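CRISPR-associated endonuclease Cas1 (Thermotoga maritima, PDB 4XTK) probably acts as a metal-dependent double-stranded DNA endonuclease in CRISPR adaptive immunity, working as a homodimer that joins a Cas2 dimer in a heterotetramer. Local coordinates at residues L94-H99 with T211-R216; E98-Q103 with H221-R226. All blocks are in the same frame, centred on the assembly; numbering follows the deposited sequence.

Contact 1 of 2, residues L94-H99 with T211-R216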
loop_
_atom_site.group_PDB
_atom_site.type_symbol
_atom_site.label_atom_id
_atom_site.label_comp_id
_atom_site.label_asym_id
_atom_site.label_seq_id
_atom_site.Cartn_x
_atom_site.Cartn_y
_atom_site.Cartn_z
ATOM N N LEU E 94 1.890 -1.799 -12.303
ATOM C CA LEU E 94 2.630 -2.422 -13.394
ATOM C C LEU E 94 2.448 -1.647 -14.689
ATOM O O LEU E 94 3.394 -1.503 -15.470
ATOM C CB LEU E 94 2.195 -3.878 -13.588
ATOM C CG LEU E 94 2.434 -4.788 -12.379
ATOM C CD1 LEU E 94 2.065 -6.224 -12.697
ATOM C CD2 LEU E 94 3.869 -4.694 -11.875
ATOM N N LYS E 95 1.235 -1.159 -14.927
ATOM C CA LYS E 95 0.978 -0.396 -16.140
ATOM C C LYS E 95 1.784 0.887 -16.088
ATOM O O LYS E 95 2.332 1.322 -17.103
ATOM C CB LYS E 95 -0.509 -0.092 -16.306
ATOM C CG LYS E 95 -1.406 -1.316 -16.413
ATOM C CD LYS E 95 -1.059 -2.182 -17.604
ATOM C CE LYS E 95 -1.522 -1.540 -18.897
ATOM N NZ LYS E 95 -1.319 -2.436 -20.064
ATOM N N GLN E 96 1.866 1.470 -14.892
ATOM C CA GLN E 96 2.599 2.710 -14.663
ATOM C C GLN E 96 4.095 2.571 -14.942
ATOM O O GLN E 96 4.685 3.426 -15.598
ATOM C CB GLN E 96 2.387 3.202 -13.224
ATOM C CG GLN E 96 1.040 3.884 -12.998
ATOM C CD GLN E 96 0.847 4.373 -11.579
ATOM O OE1 GLN E 96 0.116 3.767 -10.797
ATOM N NE2 GLN E 96 1.491 5.485 -11.242
ATOM N N ALA E 97 4.708 1.504 -14.429
ATOM C CA ALA E 97 6.127 1.257 -14.667
ATOM C C ALA E 97 6.342 1.070 -16.151
ATOM O O ALA E 97 7.279 1.631 -16.751
ATOM C CB ALA E 97 6.604 0.051 -13.905
ATOM N N GLU E 98 5.443 0.296 -16.747
ATOM C CA GLU E 98 5.479 0.103 -18.182
ATOM C C GLU E 98 5.349 1.450 -18.931
ATOM O O GLU E 98 6.066 1.642 -19.910
ATOM C CB GLU E 98 4.392 -0.872 -18.624
ATOM C CG GLU E 98 4.136 -0.912 -20.124
ATOM C CD GLU E 98 2.814 -1.572 -20.475
ATOM O OE1 GLU E 98 2.376 -2.472 -19.727
ATOM O OE2 GLU E 98 2.203 -1.170 -21.490
ATOM N N HIS E 99 4.528 2.422 -18.513
ATOM C CA HIS E 99 4.584 3.605 -19.367
ATOM C C HIS E 99 5.725 4.532 -18.941
ATOM O O HIS E 99 6.001 5.516 -19.628
ATOM C CB HIS E 99 3.292 4.427 -19.451
ATOM C CG HIS E 99 2.092 3.643 -19.856
ATOM N ND1 HIS E 99 2.177 2.474 -20.586
ATOM C CD2 HIS E 99 0.792 4.036 -19.967
ATOM C CE1 HIS E 99 0.966 2.061 -20.889
ATOM N NE2 HIS E 99 0.105 3.007 -20.536
ATOM N N THR E 211 -7.662 6.277 -5.626
ATOM C CA THR E 211 -7.709 5.670 -6.963
ATOM C C THR E 211 -6.921 4.366 -7.052
ATOM O O THR E 211 -6.457 3.826 -6.045
ATOM C CB THR E 211 -7.153 6.602 -8.062
ATOM O OG1 THR E 211 -5.727 6.695 -7.936
ATOM C CG2 THR E 211 -7.792 7.981 -7.986
ATOM N N HIS E 212 -6.803 3.859 -8.273
ATOM C CA HIS E 212 -6.034 2.653 -8.552
ATOM C C HIS E 212 -4.602 2.996 -8.951
ATOM O O HIS E 212 -3.820 2.108 -9.306
ATOM C CB HIS E 212 -6.699 1.835 -9.661
ATOM C CG HIS E 212 -8.045 1.300 -9.296
ATOM N ND1 HIS E 212 -9.083 1.227 -10.199
ATOM C CD2 HIS E 212 -8.525 0.804 -8.131
ATOM C CE1 HIS E 212 -10.149 0.716 -9.605
ATOM N NE2 HIS E 212 -9.836 0.451 -8.350
ATOM N N LEU E 213 -4.274 4.286 -8.914
ATOM C CA LEU E 213 -2.932 4.760 -9.252
ATOM C C LEU E 213 -1.985 4.658 -8.069
ATOM O O LEU E 213 -2.405 4.756 -6.921
ATOM C CB LEU E 213 -2.981 6.204 -9.750
ATOM C CG LEU E 213 -3.697 6.463 -11.078
ATOM C CD1 LEU E 213 -4.209 7.903 -11.146
ATOM C CD2 LEU E 213 -2.761 6.172 -12.243
ATOM N N ASP E 214 -0.707 4.437 -8.354
ATOM C CA ASP E 214 0.325 4.575 -7.335
ATOM C C ASP E 214 1.046 5.910 -7.505
ATOM O O ASP E 214 1.548 6.225 -8.592
ATOM C CB ASP E 214 1.326 3.424 -7.387
ATOM C CG ASP E 214 2.272 3.425 -6.197
ATOM O OD1 ASP E 214 3.185 4.276 -6.161
ATOM O OD2 ASP E 214 2.103 2.579 -5.294
ATOM N N PRO E 215 1.092 6.698 -6.424
ATOM C CA PRO E 215 1.665 8.049 -6.356
ATOM C C PRO E 215 3.190 8.087 -6.479
ATOM O O PRO E 215 3.743 9.160 -6.719
ATOM C CB PRO E 215 1.227 8.536 -4.975
ATOM C CG PRO E 215 1.138 7.296 -4.170
ATOM C CD PRO E 215 0.629 6.237 -5.104
ATOM N N ARG E 216 3.856 6.946 -6.313
ATOM C CA ARG E 216 5.320 6.924 -6.304
ATOM C C ARG E 216 5.946 6.933 -7.693
ATOM O O ARG E 216 7.147 7.130 -7.825
ATOM C CB ARG E 216 5.824 5.718 -5.519
ATOM C CG ARG E 216 5.583 5.881 -4.040
ATOM C CD ARG E 216 5.754 4.594 -3.283
ATOM N NE ARG E 216 4.780 3.587 -3.678
ATOM C CZ ARG E 216 4.563 2.475 -2.987
ATOM N NH1 ARG E 216 5.241 2.255 -1.867
ATOM N NH2 ARG E 216 3.668 1.590 -3.405
#
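Leu-213 is where the loop 211-216 first reaches Gln-96, its CD2 lying 4.0 Å from Gln-96 OE1. Just before it, Thr-211 OG1 accepts the backbone N-H of Leu-213 in an ST turn. At Asp-214 the contact becomes polar. Gln-96 runs extended beyond CG and lays its amide along the Asp-214 backbone. The Asp-214 N-H points almost directly at Gln-96 OE1 (N to OE1 2.7 Å, 175° at the hydrogen), while Gln-96 NE2 returns a bond of 2.8 Å to Asp-214 O. Each oxygen is met on a lone pair, in its carbonyl plane; with both ends of the buried amide bonded to one residue, its rotation is fixed. With CG anti to the backbone N (chi1 -171°), the aspartate carboxylate is carried past Gln-96 to Arg-216, and only CB of that side chain stays beside OE1. Arg-216 grips the carboxylate side-on: NE bonds to Asp-214 OD1, and NH2 lies 2.6 Å from Asp-214 OD2. OD1 also accepts the Arg-216 N-H, closing an Asx turn. NH2 has a second ionic partner, Asp-214 of the second subunit. The loop connects helix 188-208 to helix 230-252; Leu-213 and Pro-215 pack on the former, Leu-213 also on helix 301-316, and Gln-96 reaches in from helix 93-101.

Contact 2 of 2, residues E98-Q103 with H221-R226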
loop_
_atom_site.group_PDB
_atom_site.type_symbol
_atom_site.label_atom_id
_atom_site.label_comp_id
_atom_site.label_asym_id
_atom_site.label_seq_id
_atom_site.Cartn_x
_atom_site.Cartn_y
_atom_site.Cartn_z
ATOM N N GLU E 98 5.443 0.296 -16.747
ATOM C CA GLU E 98 5.479 0.103 -18.182
ATOM C C GLU E 98 5.349 1.450 -18.931
ATOM O O GLU E 98 6.066 1.642 -19.910
ATOM C CB GLU E 98 4.392 -0.872 -18.624
ATOM C CG GLU E 98 4.136 -0.912 -20.124
ATOM C CD GLU E 98 2.814 -1.572 -20.475
ATOM O OE1 GLU E 98 2.376 -2.472 -19.727
ATOM O OE2 GLU E 98 2.203 -1.170 -21.490
ATOM N N HIS E 99 4.528 2.422 -18.513
ATOM C CA HIS E 99 4.584 3.605 -19.367
ATOM C C HIS E 99 5.725 4.532 -18.941
ATOM O O HIS E 99 6.001 5.516 -19.628
ATOM C CB HIS E 99 3.292 4.427 -19.451
ATOM C CG HIS E 99 2.092 3.643 -19.856
ATOM N ND1 HIS E 99 2.177 2.474 -20.586
ATOM C CD2 HIS E 99 0.792 4.036 -19.967
ATOM C CE1 HIS E 99 0.966 2.061 -20.889
ATOM N NE2 HIS E 99 0.105 3.007 -20.536
ATOM N N TYR E 100 6.383 4.238 -17.827
ATOM C CA TYR E 100 7.538 5.038 -17.480
ATOM C C TYR E 100 8.825 4.628 -18.225
ATOM O O TYR E 100 9.546 5.488 -18.730
ATOM C CB TYR E 100 7.782 4.990 -15.980
ATOM C CG TYR E 100 8.865 5.946 -15.538
ATOM C CD1 TYR E 100 8.576 7.281 -15.284
ATOM C CD2 TYR E 100 10.184 5.520 -15.395
ATOM C CE1 TYR E 100 9.559 8.158 -14.890
ATOM C CE2 TYR E 100 11.177 6.399 -14.998
ATOM C CZ TYR E 100 10.856 7.715 -14.746
ATOM O OH TYR E 100 11.837 8.593 -14.350
ATOM N N ILE E 101 9.116 3.331 -18.298
ATOM C CA ILE E 101 10.398 2.881 -18.840
ATOM C C ILE E 101 10.407 2.915 -20.363
ATOM O O ILE E 101 11.461 2.834 -20.995
ATOM C CB ILE E 101 10.745 1.458 -18.374
ATOM C CG1 ILE E 101 9.787 0.442 -19.001
ATOM C CG2 ILE E 101 10.727 1.374 -16.852
ATOM C CD1 ILE E 101 10.104 -0.989 -18.657
ATOM N N ASN E 102 9.223 3.037 -20.948
ATOM C CA ASN E 102 9.090 3.258 -22.380
ATOM C C ASN E 102 9.054 4.755 -22.625
ATOM O O ASN E 102 8.093 5.418 -22.237
ATOM C CB ASN E 102 7.818 2.601 -22.909
ATOM C CG ASN E 102 7.677 2.724 -24.411
ATOM O OD1 ASN E 102 7.549 3.824 -24.949
ATOM N ND2 ASN E 102 7.683 1.589 -25.098
ATOM N N GLN E 103 10.087 5.284 -23.272
ATOM C CA GLN E 103 10.246 6.733 -23.378
ATOM C C GLN E 103 9.128 7.375 -24.187
ATOM O O GLN E 103 8.762 8.525 -23.947
ATOM C CB GLN E 103 11.598 7.082 -23.997
ATOM N N HIS E 221 7.844 14.627 -13.847
ATOM C CA HIS E 221 8.917 14.534 -12.865
ATOM C C HIS E 221 9.606 13.183 -12.960
ATOM O O HIS E 221 8.965 12.159 -13.199
ATOM C CB HIS E 221 8.382 14.754 -11.451
ATOM C CG HIS E 221 7.843 16.129 -11.225
ATOM N ND1 HIS E 221 6.638 16.552 -11.738
ATOM C CD2 HIS E 221 8.363 17.196 -10.564
ATOM C CE1 HIS E 221 6.425 17.810 -11.393
ATOM N NE2 HIS E 221 7.464 18.222 -10.684
ATOM N N GLU E 222 10.920 13.186 -12.781
ATOM C CA GLU E 222 11.680 11.948 -12.773
ATOM C C GLU E 222 11.230 11.070 -11.606
ATOM O O GLU E 222 11.046 11.559 -10.493
ATOM C CB GLU E 222 13.181 12.246 -12.680
ATOM C CG GLU E 222 14.074 11.070 -13.033
ATOM C CD GLU E 222 15.534 11.306 -12.675
ATOM O OE1 GLU E 222 16.000 10.727 -11.673
ATOM O OE2 GLU E 222 16.213 12.069 -13.395
ATOM N N THR E 223 11.071 9.775 -11.841
ATOM C CA THR E 223 10.756 8.906 -10.723
ATOM C C THR E 223 12.100 8.487 -10.151
ATOM O O THR E 223 12.839 7.706 -10.743
ATOM C CB THR E 223 9.913 7.676 -11.130
ATOM O OG1 THR E 223 8.655 8.112 -11.657
ATOM C CG2 THR E 223 9.652 6.767 -9.924
ATOM N N ASN E 224 12.377 9.017 -8.968
ATOM C CA ASN E 224 13.674 8.941 -8.320
ATOM C C ASN E 224 13.395 8.678 -6.850
ATOM O O ASN E 224 12.315 8.205 -6.513
ATOM C CB ASN E 224 14.518 10.206 -8.536
ATOM C CG ASN E 224 13.808 11.476 -8.124
ATOM O OD1 ASN E 224 12.843 11.447 -7.368
ATOM N ND2 ASN E 224 14.294 12.606 -8.619
ATOM N N PHE E 225 14.369 8.919 -5.983
ATOM C CA PHE E 225 14.248 8.491 -4.595
ATOM C C PHE E 225 13.364 9.411 -3.762
ATOM O O PHE E 225 13.221 9.239 -2.553
ATOM C CB PHE E 225 15.634 8.350 -3.985
ATOM C CG PHE E 225 16.325 7.100 -4.415
ATOM C CD1 PHE E 225 16.905 7.017 -5.665
ATOM C CD2 PHE E 225 16.349 5.988 -3.591
ATOM C CE1 PHE E 225 17.522 5.861 -6.075
ATOM C CE2 PHE E 225 16.966 4.828 -3.995
ATOM C CZ PHE E 225 17.552 4.764 -5.239
ATOM N N ARG E 226 12.794 10.402 -4.431
ATOM C CA ARG E 226 11.734 11.224 -3.874
ATOM C C ARG E 226 10.532 10.355 -3.488
ATOM O O ARG E 226 10.256 9.345 -4.141
ATOM C CB ARG E 226 11.357 12.297 -4.897
ATOM C CG ARG E 226 10.058 12.994 -4.689
ATOM C CD ARG E 226 9.550 13.524 -6.016
ATOM N NE ARG E 226 10.506 14.379 -6.704
ATOM C CZ ARG E 226 10.694 14.377 -8.018
ATOM N NH1 ARG E 226 9.997 13.554 -8.788
ATOM N NH2 ARG E 226 11.577 15.198 -8.561
#
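Tyr-100 projects from the last turn of helix 93-101, its ring lies against Thr-223, and the two side chains run alongside each other, pointing opposite ways. Its CG stands anti to the backbone N (chi1 -173°), which carries the phenol out from the helix to the loop backbone. There the hydroxyl accepts the N-H of Thr-223, with Tyr-100 OH 2.9 Å from Thr-223 N and 164° at the hydrogen. The same residue also packs over one ring face: Thr-223 CB lies 4.1 Å from the ring centroid, 27° off the normal, a CH-pi contact. Thr-223 OG1 sits 3.4 Å from Tyr-100 CE1, but its polar partner is elsewhere, the backbone N of Gly-218. Glu-222 touches the phenol with its chain alone, CG lying 3.6 Å from Tyr-100 OH. Near the ring plane, at the edge, lies His-221 O, 4.4 Å from Tyr-100 CE1.

While its carbonyl faces the tyrosine, the His-221 side chain leaves the backbone away from the tyrosine's segment and packs on Leu-232 and Glu-236 of helix 230-252. In the Cas1 family this histidine is a probable manganese ligand together with Glu-155 and Glu-236, so the tyrosine holds the loop two residues along from a presumed metal ligand. His-221 ND1 is hydrogen-bonded to Asp-233, a second-shell interaction that would help set the tilt of the imidazole.

Further on, Asn-224 forms an Asx turn, its OD1 taking the Arg-226 N-H from above the carbonyl plane; the same oxygen lies over the centre of the Arg-226 guanidinium. The second subunit comes up here too: Tyr-100 packs on its Leu-94, Thr-223 on its Gly-90, and the Phe-225 ring meets its Phe-91 ring.

Contacts 1 and 2 start from one short helix, 93-101, which pairs first with 211-216 and then with 221-226, two parts of the same long loop between helices 188-208 and 230-252. They lie about 10 Å apart, centre to centre; their helical segments overlap at Glu-98 and His-99, though the touching residues, Gln-96 and Tyr-100, are one turn apart. They also touch, Arg-216 O lying 3.3 Å from Thr-223 CG2. More than a hundred largely helical residues separate the helix from the loop along the chain. Contact 1 is buried; contact 2 includes the probable manganese ligand His-221. Both meet the second subunit, so helix and loop bring part of the dimer interface close to the presumed metal site.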